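Local coordinates for protein multiheme cytochrome cf (Carboxydothermus ferrireducens DSM 11255, PDB 6QVM) that probably carries electrons through a row of c-type hemes to extracellular insoluble Fe(III) while anchored in the S-layer, at residues L95-V105 with A197-F206; K129-L140 with A163-A174. All coordinates share one frame; numbering follows the deposited sequence.

Contact 1: residues L95-V105 with A197-F206; sequences LNYDPLTEANV and ASRTEVVKAF
The guanidinium of Arg-199 is sandwiched: Tyr-97 CA lies 3.7 Å above one face, and Leu-100 CG covers the opposite face, both displaced toward the rim. At the edge, practically in the guanidinium plane, sits Leu-95 O, and NE of Arg-199 donates to it over 3.1 Å in a nearly straight bond (172°). The Phe-206 ring is met obliquely by Leu-95 CD1. This is a small helical module, probably the S-layer-binding part of the protein, in which a loop leading into helix 102-113 folds over the first turns of helix 199-212. Arg-199 gets there by leaving its helix with CG anti to the backbone N (chi1 179°) and then bending at chi2 and chi3, which swings the guanidinium in among the backbone of the loop. The fit of NH2 against Asp-98 O is too tight in the model to be relied on. Deeper in, the contact is apolar. Val-202 sits between two leucines: its CG1 lies 3.7 Å from Leu-95 CD1, the two side chains crossing at about a right angle, while its CG2 and Leu-100 CD2 pass each other in opposite directions. Leu-100 CD1 also presses on the start of the helix, 3.5 Å from Arg-199 N. On the exposed side Asn-96 OD1 comes to Val-203 CG2, and Tyr-97 turns away to a cation-pi contact with Lys-33. The loop is shaped from within: Leu-100 is the centre of an inverse gamma turn, Thr-101 N-caps helix 102-113 by accepting from Asn-104 N through OG1, and Asn-104 ND2 donates to Pro-99 O at 2.5 Å.

Contact 2: residues K129-L140 with A163-A174; sequences KQRLAYFLMVAL and AASANQKALVWA
Ala-133 and Leu-171 meet at a steep helix-helix crossing built on alanines; the axes of helix 129-139 and of residues 165-174 approach to 8.1 Å at 78°. The tight part is here. Ala-133 CB lies 3.6 Å from Leu-171 CA, Ala-170 CB rests on Ala-133 O, and with alanines on both helices little side chain stands between the backbones. Toward the C-terminal end of helix 129-139, Trp-173 extends its six-membered ring along this helix: CZ3 is 3.7 Å from Met-137 CA, while Leu-140 CD1 and Leu-136 O sit at the ring edge. The other end is polar and opens to solvent at its margin, at Ala-164 and Ala-166, though Asn-167 itself is buried. There Gln-130, its CG tucked between the backbone N and the carbonyl carbon (chi1 67°), extends OE1 to two donors: Ala-164 N, 3.1 Å away in the carbonyl plane, and Asn-167 ND2, which comes from above that plane with the amides almost perpendicular. With an alanine in place of Gln-130, the buried Asn-167 amide would probably lose the acceptor that fixes its rotation, and Ala-164 N would lose this bond too. On the other side of the same amide, OD1 of Asn-167 lies 3.5 Å from Tyr-134 CB, while ND2 stands 2.8 Å from Gln-130 OE1.

In the fold
Contacts 1 and 2 belong to one compact helical module, their centres 15 Å apart. The order along the chain is helix 102-113, 129-139, 165-176, 199-212; contact 1 sets the loop entering helix 102-113 against helix 199-212, and contact 2 joins the inner pair. Helix 129-139 binds the two together: Arg-131 forms a salt bridge with Glu-102, Lys-129 NZ hydrogen-bonds Ser-181 O and makes a longer, weak ion pair with Glu-201, and Leu-132 and Leu-136 pack on the backbone of helix 199-212. The contact centres lie 42 and 49 Å from the chain's centre, with one heme about 11 Å from the Tyr-97 side chain, a peripheral position consistent with S-layer attachment.

Contact 1: residues L95-V105 with A197-F206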
loop_
_atom_site.group_PDB
_atom_site.type_symbol
_atom_site.label_atom_id
_atom_site.label_comp_id
_atom_site.label_asym_id
_atom_site.label_seq_id
_atom_site.Cartn_x
_atom_site.Cartn_y
_atom_site.Cartn_z
ATOM N N LEU A 95 -7.942 8.951 34.641
ATOM C CA LEU A 95 -8.044 9.599 35.944
ATOM C C LEU A 95 -9.269 9.159 36.731
ATOM O O LEU A 95 -9.347 9.448 37.928
ATOM C CB LEU A 95 -8.052 11.120 35.779
ATOM C CG LEU A 95 -6.784 11.738 35.181
ATOM C CD1 LEU A 95 -6.878 13.258 35.147
ATOM C CD2 LEU A 95 -5.537 11.288 35.931
ATOM N N ASN A 96 -10.222 8.475 36.093
ATOM C CA ASN A 96 -11.343 7.901 36.823
ATOM C C ASN A 96 -10.941 6.694 37.662
ATOM O O ASN A 96 -11.703 6.302 38.550
ATOM C CB ASN A 96 -12.456 7.498 35.852
ATOM C CG ASN A 96 -13.145 8.688 35.215
ATOM O OD1 ASN A 96 -13.327 9.728 35.847
ATOM N ND2 ASN A 96 -13.549 8.537 33.963
ATOM N N TYR A 97 -9.766 6.110 37.414
ATOM C CA TYR A 97 -9.404 4.837 38.034
ATOM C C TYR A 97 -7.966 4.750 38.529
ATOM O O TYR A 97 -7.710 3.982 39.460
ATOM C CB TYR A 97 -9.643 3.685 37.047
ATOM C CG TYR A 97 -11.072 3.546 36.575
ATOM C CD1 TYR A 97 -12.040 2.986 37.398
ATOM C CD2 TYR A 97 -11.451 3.959 35.304
ATOM C CE1 TYR A 97 -13.350 2.849 36.974
ATOM C CE2 TYR A 97 -12.757 3.824 34.870
ATOM C CZ TYR A 97 -13.702 3.267 35.708
ATOM O OH TYR A 97 -15.000 3.133 35.275
ATOM N N ASP A 98 -7.022 5.492 37.961
ATOM C CA ASP A 98 -5.609 5.212 38.176
ATOM C C ASP A 98 -5.038 6.026 39.330
ATOM O O ASP A 98 -5.643 7.004 39.774
ATOM C CB ASP A 98 -4.827 5.493 36.893
ATOM C CG ASP A 98 -5.041 4.426 35.840
ATOM O OD1 ASP A 98 -5.314 3.269 36.223
ATOM O OD2 ASP A 98 -4.941 4.741 34.637
ATOM N N PRO A 99 -3.864 5.623 39.858
ATOM C CA PRO A 99 -3.195 6.418 40.902
ATOM C C PRO A 99 -3.180 7.916 40.630
ATOM O O PRO A 99 -2.871 8.354 39.517
ATOM C CB PRO A 99 -1.777 5.840 40.905
ATOM C CG PRO A 99 -1.987 4.398 40.566
ATOM C CD PRO A 99 -3.181 4.334 39.635
ATOM N N LEU A 100 -3.530 8.703 41.648
ATOM C CA LEU A 100 -3.635 10.158 41.518
ATOM C C LEU A 100 -2.280 10.824 41.763
ATOM O O LEU A 100 -2.097 11.643 42.667
ATOM C CB LEU A 100 -4.693 10.697 42.474
ATOM C CG LEU A 100 -6.152 10.356 42.164
ATOM C CD1 LEU A 100 -7.047 10.887 43.270
ATOM C CD2 LEU A 100 -6.556 10.936 40.816
ATOM N N THR A 101 -1.317 10.446 40.930
ATOM C CA THR A 101 -0.009 11.072 40.971
ATOM C C THR A 101 -0.007 12.339 40.124
ATOM O O THR A 101 -0.841 12.526 39.233
ATOM C CB THR A 101 1.067 10.117 40.459
ATOM O OG1 THR A 101 0.960 10.008 39.036
ATOM C CG2 THR A 101 0.900 8.734 41.082
ATOM N N GLU A 102 0.949 13.221 40.425
ATOM C CA GLU A 102 1.182 14.361 39.546
ATOM C C GLU A 102 1.469 13.888 38.131
ATOM O O GLU A 102 1.046 14.519 37.158
ATOM C CB GLU A 102 2.340 15.208 40.062
ATOM C CG GLU A 102 2.120 15.821 41.412
ATOM C CD GLU A 102 3.111 16.933 41.691
ATOM O OE1 GLU A 102 2.771 17.862 42.455
ATOM O OE2 GLU A 102 4.232 16.870 41.134
ATOM N N ALA A 103 2.186 12.768 38.003
ATOM C CA ALA A 103 2.537 12.230 36.693
ATOM C C ALA A 103 1.289 11.884 35.884
ATOM O O ALA A 103 1.120 12.342 34.747
ATOM C CB ALA A 103 3.436 11.006 36.863
ATOM N N ASN A 104 0.387 11.089 36.470
ATOM C CA ASN A 104 -0.818 10.678 35.753
ATOM C C ASN A 104 -1.681 11.876 35.374
ATOM O O ASN A 104 -2.252 11.916 34.278
ATOM C CB ASN A 104 -1.622 9.687 36.592
ATOM C CG ASN A 104 -0.978 8.321 36.653
ATOM O OD1 ASN A 104 -0.158 7.964 35.806
ATOM N ND2 ASN A 104 -1.355 7.541 37.653
ATOM N N VAL A 105 -1.777 12.870 36.261
ATOM C CA VAL A 105 -2.572 14.055 35.955
ATOM C C VAL A 105 -1.959 14.828 34.793
ATOM O O VAL A 105 -2.670 15.275 33.885
ATOM C CB VAL A 105 -2.724 14.935 37.208
ATOM C CG1 VAL A 105 -3.466 16.217 36.872
ATOM C CG2 VAL A 105 -3.445 14.173 38.303
ATOM N N ALA A 197 -5.588 16.315 46.619
ATOM C CA ALA A 197 -6.789 16.440 45.805
ATOM C C ALA A 197 -7.506 15.101 45.723
ATOM O O ALA A 197 -6.883 14.065 45.474
ATOM C CB ALA A 197 -6.424 16.930 44.407
ATOM N N SER A 198 -8.815 15.123 45.944
ATOM C CA SER A 198 -9.589 13.898 45.839
ATOM C C SER A 198 -9.871 13.576 44.377
ATOM O O SER A 198 -9.814 14.437 43.496
ATOM C CB SER A 198 -10.901 14.013 46.614
ATOM O OG SER A 198 -11.703 15.072 46.118
ATOM N N ARG A 199 -10.177 12.305 44.134
ATOM C CA ARG A 199 -10.519 11.857 42.791
ATOM C C ARG A 199 -11.613 12.723 42.170
ATOM O O ARG A 199 -11.548 13.069 40.984
ATOM C CB ARG A 199 -10.939 10.390 42.856
ATOM C CG ARG A 199 -11.352 9.788 41.522
ATOM C CD ARG A 199 -11.004 8.316 41.426
ATOM N NE ARG A 199 -9.770 8.143 40.657
ATOM C CZ ARG A 199 -8.701 7.447 41.056
ATOM N NH1 ARG A 199 -8.688 6.836 42.239
ATOM N NH2 ARG A 199 -7.637 7.346 40.263
ATOM N N THR A 200 -12.625 13.084 42.963
ATOM C CA THR A 200 -13.714 13.924 42.477
ATOM C C THR A 200 -13.197 15.256 41.948
ATOM O O THR A 200 -13.642 15.730 40.896
ATOM C CB THR A 200 -14.729 14.150 43.600
ATOM O OG1 THR A 200 -15.400 12.919 43.896
ATOM C CG2 THR A 200 -15.751 15.220 43.214
ATOM N N GLU A 201 -12.229 15.856 42.646
ATOM C CA GLU A 201 -11.720 17.160 42.235
ATOM C C GLU A 201 -10.829 17.051 41.004
ATOM O O GLU A 201 -10.856 17.930 40.136
ATOM C CB GLU A 201 -10.975 17.817 43.393
ATOM C CG GLU A 201 -11.886 18.162 44.561
ATOM C CD GLU A 201 -11.144 18.827 45.707
ATOM O OE1 GLU A 201 -10.256 18.174 46.301
ATOM O OE2 GLU A 201 -11.424 20.015 45.989
ATOM N N VAL A 202 -10.034 15.980 40.911
ATOM C CA VAL A 202 -9.232 15.739 39.713
ATOM C C VAL A 202 -10.134 15.558 38.499
ATOM O O VAL A 202 -9.914 16.159 37.440
ATOM C CB VAL A 202 -8.315 14.520 39.917
ATOM C CG1 VAL A 202 -7.619 14.156 38.615
ATOM C CG2 VAL A 202 -7.294 14.797 41.008
ATOM N N VAL A 203 -11.176 14.736 38.642
ATOM C CA VAL A 203 -12.068 14.452 37.522
ATOM C C VAL A 203 -12.850 15.698 37.126
ATOM O O VAL A 203 -13.054 15.965 35.936
ATOM C CB VAL A 203 -12.994 13.275 37.876
ATOM C CG1 VAL A 203 -14.175 13.202 36.915
ATOM C CG2 VAL A 203 -12.210 11.983 37.865
ATOM N N LYS A 204 -13.280 16.490 38.108
ATOM C CA LYS A 204 -13.957 17.743 37.790
ATOM C C LYS A 204 -13.024 18.702 37.063
ATOM O O LYS A 204 -13.467 19.482 36.211
ATOM C CB LYS A 204 -14.510 18.374 39.069
ATOM C CG LYS A 204 -15.420 19.575 38.854
ATOM C CD LYS A 204 -16.483 19.646 39.937
ATOM C CE LYS A 204 -17.313 20.911 39.814
ATOM N NZ LYS A 204 -16.522 22.118 40.169
ATOM N N ALA A 205 -11.728 18.646 37.374
ATOM C CA ALA A 205 -10.757 19.465 36.658
ATOM C C ALA A 205 -10.504 18.908 35.262
ATOM O O ALA A 205 -10.434 19.662 34.285
ATOM C CB ALA A 205 -9.458 19.562 37.455
ATOM N N PHE A 206 -10.377 17.582 35.149
ATOM C CA PHE A 206 -10.171 16.949 33.848
ATOM C C PHE A 206 -11.340 17.222 32.907
ATOM O O PHE A 206 -11.141 17.463 31.710
ATOM C CB PHE A 206 -9.960 15.444 34.039
ATOM C CG PHE A 206 -9.669 14.699 32.769
ATOM C CD1 PHE A 206 -8.576 15.029 31.987
ATOM C CD2 PHE A 206 -10.486 13.655 32.362
ATOM C CE1 PHE A 206 -8.302 14.333 30.816
ATOM C CE2 PHE A 206 -10.223 12.960 31.192
ATOM C CZ PHE A 206 -9.129 13.299 30.419
#

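Contact 2: residues K129-L140 with A163-A174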
loop_
_atom_site.group_PDB
_atom_site.type_symbol
_atom_site.label_atom_id
_atom_site.label_comp_id
_atom_site.label_asym_id
_atom_site.label_seq_id
_atom_site.Cartn_x
_atom_site.Cartn_y
_atom_site.Cartn_z
ATOM N N LYS A 129 -4.136 19.806 46.089
ATOM C CA LYS A 129 -5.144 20.746 45.618
ATOM C C LYS A 129 -4.517 21.969 44.965
ATOM O O LYS A 129 -5.091 22.534 44.027
ATOM C CB LYS A 129 -6.039 21.149 46.790
ATOM C CG LYS A 129 -7.283 21.937 46.422
ATOM C CD LYS A 129 -8.368 21.670 47.447
ATOM C CE LYS A 129 -9.549 22.604 47.297
ATOM N NZ LYS A 129 -10.600 22.258 48.290
ATOM N N GLN A 130 -3.336 22.384 45.425
ATOM C CA GLN A 130 -2.740 23.593 44.873
ATOM C C GLN A 130 -2.034 23.314 43.552
ATOM O O GLN A 130 -2.067 24.153 42.647
ATOM C CB GLN A 130 -1.778 24.229 45.877
ATOM C CG GLN A 130 -0.528 23.410 46.179
ATOM C CD GLN A 130 0.390 24.094 47.166
ATOM O OE1 GLN A 130 0.839 25.217 46.941
ATOM N NE2 GLN A 130 0.663 23.424 48.278
ATOM N N ARG A 131 -1.409 22.145 43.406
ATOM C CA ARG A 131 -0.748 21.871 42.140
ATOM C C ARG A 131 -1.718 21.342 41.092
ATOM O O ARG A 131 -1.431 21.430 39.894
ATOM C CB ARG A 131 0.431 20.921 42.348
ATOM C CG ARG A 131 1.749 21.690 42.369
ATOM C CD ARG A 131 2.979 20.863 42.641
ATOM N NE ARG A 131 3.547 20.230 41.448
ATOM C CZ ARG A 131 4.050 20.886 40.400
ATOM N NH1 ARG A 131 4.563 20.218 39.378
ATOM N NH2 ARG A 131 4.044 22.210 40.363
ATOM N N LEU A 132 -2.867 20.808 41.512
ATOM C CA LEU A 132 -3.942 20.574 40.554
ATOM C C LEU A 132 -4.422 21.888 39.955
ATOM O O LEU A 132 -4.685 21.969 38.751
ATOM C CB LEU A 132 -5.104 19.838 41.216
ATOM C CG LEU A 132 -6.363 19.697 40.349
ATOM C CD1 LEU A 132 -6.088 18.817 39.133
ATOM C CD2 LEU A 132 -7.537 19.158 41.156
ATOM N N ALA A 133 -4.546 22.929 40.784
ATOM C CA ALA A 133 -4.934 24.241 40.276
ATOM C C ALA A 133 -3.877 24.808 39.338
ATOM O O ALA A 133 -4.211 25.533 38.393
ATOM C CB ALA A 133 -5.191 25.199 41.438
ATOM N N TYR A 134 -2.605 24.490 39.580
ATOM C CA TYR A 134 -1.533 24.933 38.693
ATOM C C TYR A 134 -1.587 24.194 37.362
ATOM O O TYR A 134 -1.646 24.817 36.294
ATOM C CB TYR A 134 -0.184 24.728 39.381
ATOM C CG TYR A 134 1.025 25.054 38.532
ATOM C CD1 TYR A 134 1.260 26.352 38.088
ATOM C CD2 TYR A 134 1.950 24.068 38.202
ATOM C CE1 TYR A 134 2.376 26.653 37.323
ATOM C CE2 TYR A 134 3.066 24.357 37.441
ATOM C CZ TYR A 134 3.276 25.650 37.004
ATOM O OH TYR A 134 4.388 25.937 36.245
ATOM N N PHE A 135 -1.573 22.855 37.411
ATOM C CA PHE A 135 -1.686 22.055 36.194
ATOM C C PHE A 135 -2.919 22.451 35.393
ATOM O O PHE A 135 -2.893 22.457 34.157
ATOM C CB PHE A 135 -1.746 20.564 36.531
ATOM C CG PHE A 135 -0.493 20.022 37.130
ATOM C CD1 PHE A 135 0.734 20.599 36.853
ATOM C CD2 PHE A 135 -0.539 18.920 37.963
ATOM C CE1 PHE A 135 1.897 20.086 37.409
ATOM C CE2 PHE A 135 0.625 18.399 38.520
ATOM C CZ PHE A 135 1.842 18.985 38.243
ATOM N N LEU A 136 -4.012 22.783 36.083
ATOM C CA LEU A 136 -5.224 23.201 35.389
ATOM C C LEU A 136 -5.032 24.531 34.672
ATOM O O LEU A 136 -5.628 24.760 33.613
ATOM C CB LEU A 136 -6.385 23.299 36.376
ATOM C CG LEU A 136 -7.763 23.472 35.745
ATOM C CD1 LEU A 136 -8.078 22.309 34.819
ATOM C CD2 LEU A 136 -8.812 23.594 36.823
ATOM N N MET A 137 -4.201 25.412 35.226
ATOM C CA MET A 137 -3.932 26.684 34.567
ATOM C C MET A 137 -3.111 26.478 33.301
ATOM O O MET A 137 -3.397 27.079 32.259
ATOM C CB MET A 137 -3.216 27.626 35.531
ATOM C CG MET A 137 -2.739 28.907 34.892
ATOM S SD MET A 137 -1.460 29.699 35.880
ATOM C CE MET A 137 -0.160 28.476 35.775
ATOM N N VAL A 138 -2.080 25.632 33.377
ATOM C CA VAL A 138 -1.291 25.287 32.194
ATOM C C VAL A 138 -2.189 24.680 31.125
ATOM O O VAL A 138 -2.246 25.155 29.985
ATOM C CB VAL A 138 -0.151 24.325 32.565
ATOM C CG1 VAL A 138 0.645 23.950 31.329
ATOM C CG2 VAL A 138 0.743 24.930 33.630
ATOM N N ALA A 139 -2.922 23.629 31.497
ATOM C CA ALA A 139 -3.704 22.883 30.518
ATOM C C ALA A 139 -4.778 23.754 29.880
ATOM O O ALA A 139 -5.045 23.636 28.679
ATOM C CB ALA A 139 -4.314 21.642 31.162
ATOM N N LEU A 140 -5.421 24.622 30.662
ATOM C CA LEU A 140 -6.390 25.546 30.084
ATOM C C LEU A 140 -5.727 26.763 29.455
ATOM O O LEU A 140 -6.440 27.648 28.970
ATOM C CB LEU A 140 -7.409 25.996 31.134
ATOM C CG LEU A 140 -8.393 24.929 31.618
ATOM C CD1 LEU A 140 -9.635 25.575 32.214
ATOM C CD2 LEU A 140 -8.759 23.995 30.477
ATOM N N ALA A 163 -0.085 28.360 50.541
ATOM C CA ALA A 163 0.259 27.811 49.240
ATOM C C ALA A 163 1.543 28.450 48.738
ATOM O O ALA A 163 1.767 29.648 48.939
ATOM C CB ALA A 163 -0.861 28.045 48.225
ATOM N N ALA A 164 2.382 27.640 48.087
ATOM C CA ALA A 164 3.583 28.162 47.460
ATOM C C ALA A 164 3.207 29.261 46.486
ATOM O O ALA A 164 2.090 29.291 45.965
ATOM C CB ALA A 164 4.348 27.052 46.741
ATOM N N SER A 165 4.158 30.168 46.248
ATOM C CA SER A 165 3.890 31.363 45.447
ATOM C C SER A 165 3.360 31.008 44.062
ATOM O O SER A 165 2.454 31.672 43.543
ATOM C CB SER A 165 5.155 32.213 45.340
ATOM O OG SER A 165 5.582 32.635 46.625
ATOM N N ALA A 166 3.893 29.943 43.461
ATOM C CA ALA A 166 3.500 29.580 42.106
ATOM C C ALA A 166 2.001 29.307 42.005
ATOM O O ALA A 166 1.352 29.718 41.037
ATOM C CB ALA A 166 4.305 28.366 41.644
ATOM N N ASN A 167 1.428 28.647 43.010
ATOM C CA ASN A 167 0.065 28.142 42.939
ATOM C C ASN A 167 -0.969 29.080 43.553
ATOM O O ASN A 167 -2.161 28.761 43.524
ATOM C CB ASN A 167 -0.015 26.777 43.635
ATOM C CG ASN A 167 1.142 25.864 43.273
ATOM O OD1 ASN A 167 1.656 25.907 42.156
ATOM N ND2 ASN A 167 1.568 25.043 44.223
ATOM N N GLN A 168 -0.554 30.231 44.086
ATOM C CA GLN A 168 -1.463 31.049 44.886
ATOM C C GLN A 168 -2.572 31.653 44.034
ATOM O O GLN A 168 -3.762 31.463 44.309
ATOM C CB GLN A 168 -0.686 32.147 45.613
ATOM C CG GLN A 168 -0.002 31.679 46.886
ATOM C CD GLN A 168 0.632 32.817 47.659
ATOM O OE1 GLN A 168 0.874 33.889 47.111
ATOM N NE2 GLN A 168 0.890 32.592 48.941
ATOM N N LYS A 169 -2.200 32.405 42.999
ATOM C CA LYS A 169 -3.209 33.048 42.163
ATOM C C LYS A 169 -4.024 32.015 41.395
ATOM O O LYS A 169 -5.223 32.207 41.156
ATOM C CB LYS A 169 -2.547 34.034 41.208
ATOM C CG LYS A 169 -1.170 34.501 41.661
ATOM C CD LYS A 169 -0.763 35.770 40.941
ATOM C CE LYS A 169 -1.507 36.966 41.496
ATOM N NZ LYS A 169 -1.388 38.150 40.609
ATOM N N ALA A 170 -3.387 30.912 40.995
ATOM C CA ALA A 170 -4.089 29.876 40.242
ATOM C C ALA A 170 -5.166 29.217 41.090
ATOM O O ALA A 170 -6.272 28.939 40.608
ATOM C CB ALA A 170 -3.101 28.829 39.735
ATOM N N LEU A 171 -4.863 28.967 42.363
ATOM C CA LEU A 171 -5.829 28.308 43.236
ATOM C C LEU A 171 -7.074 29.162 43.446
ATOM O O LEU A 171 -8.170 28.622 43.629
ATOM C CB LEU A 171 -5.171 27.970 44.572
ATOM C CG LEU A 171 -5.912 27.104 45.593
ATOM C CD1 LEU A 171 -6.440 25.832 44.956
ATOM C CD2 LEU A 171 -4.974 26.771 46.743
ATOM N N VAL A 172 -6.925 30.487 43.422
ATOM C CA VAL A 172 -8.076 31.367 43.590
ATOM C C VAL A 172 -8.852 31.487 42.282
ATOM O O VAL A 172 -10.089 31.509 42.276
ATOM C CB VAL A 172 -7.622 32.736 44.126
ATOM C CG1 VAL A 172 -8.811 33.650 44.327
ATOM C CG2 VAL A 172 -6.837 32.556 45.407
ATOM N N TRP A 173 -8.137 31.595 41.159
ATOM C CA TRP A 173 -8.786 31.568 39.849
ATOM C C TRP A 173 -9.639 30.316 39.690
ATOM O O TRP A 173 -10.789 30.377 39.239
ATOM C CB TRP A 173 -7.737 31.645 38.733
ATOM C CG TRP A 173 -8.232 31.148 37.405
ATOM C CD1 TRP A 173 -9.076 31.798 36.549
ATOM C CD2 TRP A 173 -7.913 29.896 36.783
ATOM N NE1 TRP A 173 -9.301 31.028 35.434
ATOM C CE2 TRP A 173 -8.598 29.857 35.551
ATOM C CE3 TRP A 173 -7.116 28.804 37.147
ATOM C CZ2 TRP A 173 -8.508 28.773 34.683
ATOM C CZ3 TRP A 173 -7.026 27.730 36.280
ATOM C CH2 TRP A 173 -7.718 27.722 35.065
ATOM N N ALA A 174 -9.092 29.168 40.088
ATOM C CA ALA A 174 -9.812 27.908 39.938
ATOM C C ALA A 174 -11.069 27.862 40.801
ATOM O O ALA A 174 -12.032 27.174 40.448
ATOM C CB ALA A 174 -8.893 26.737 40.276
#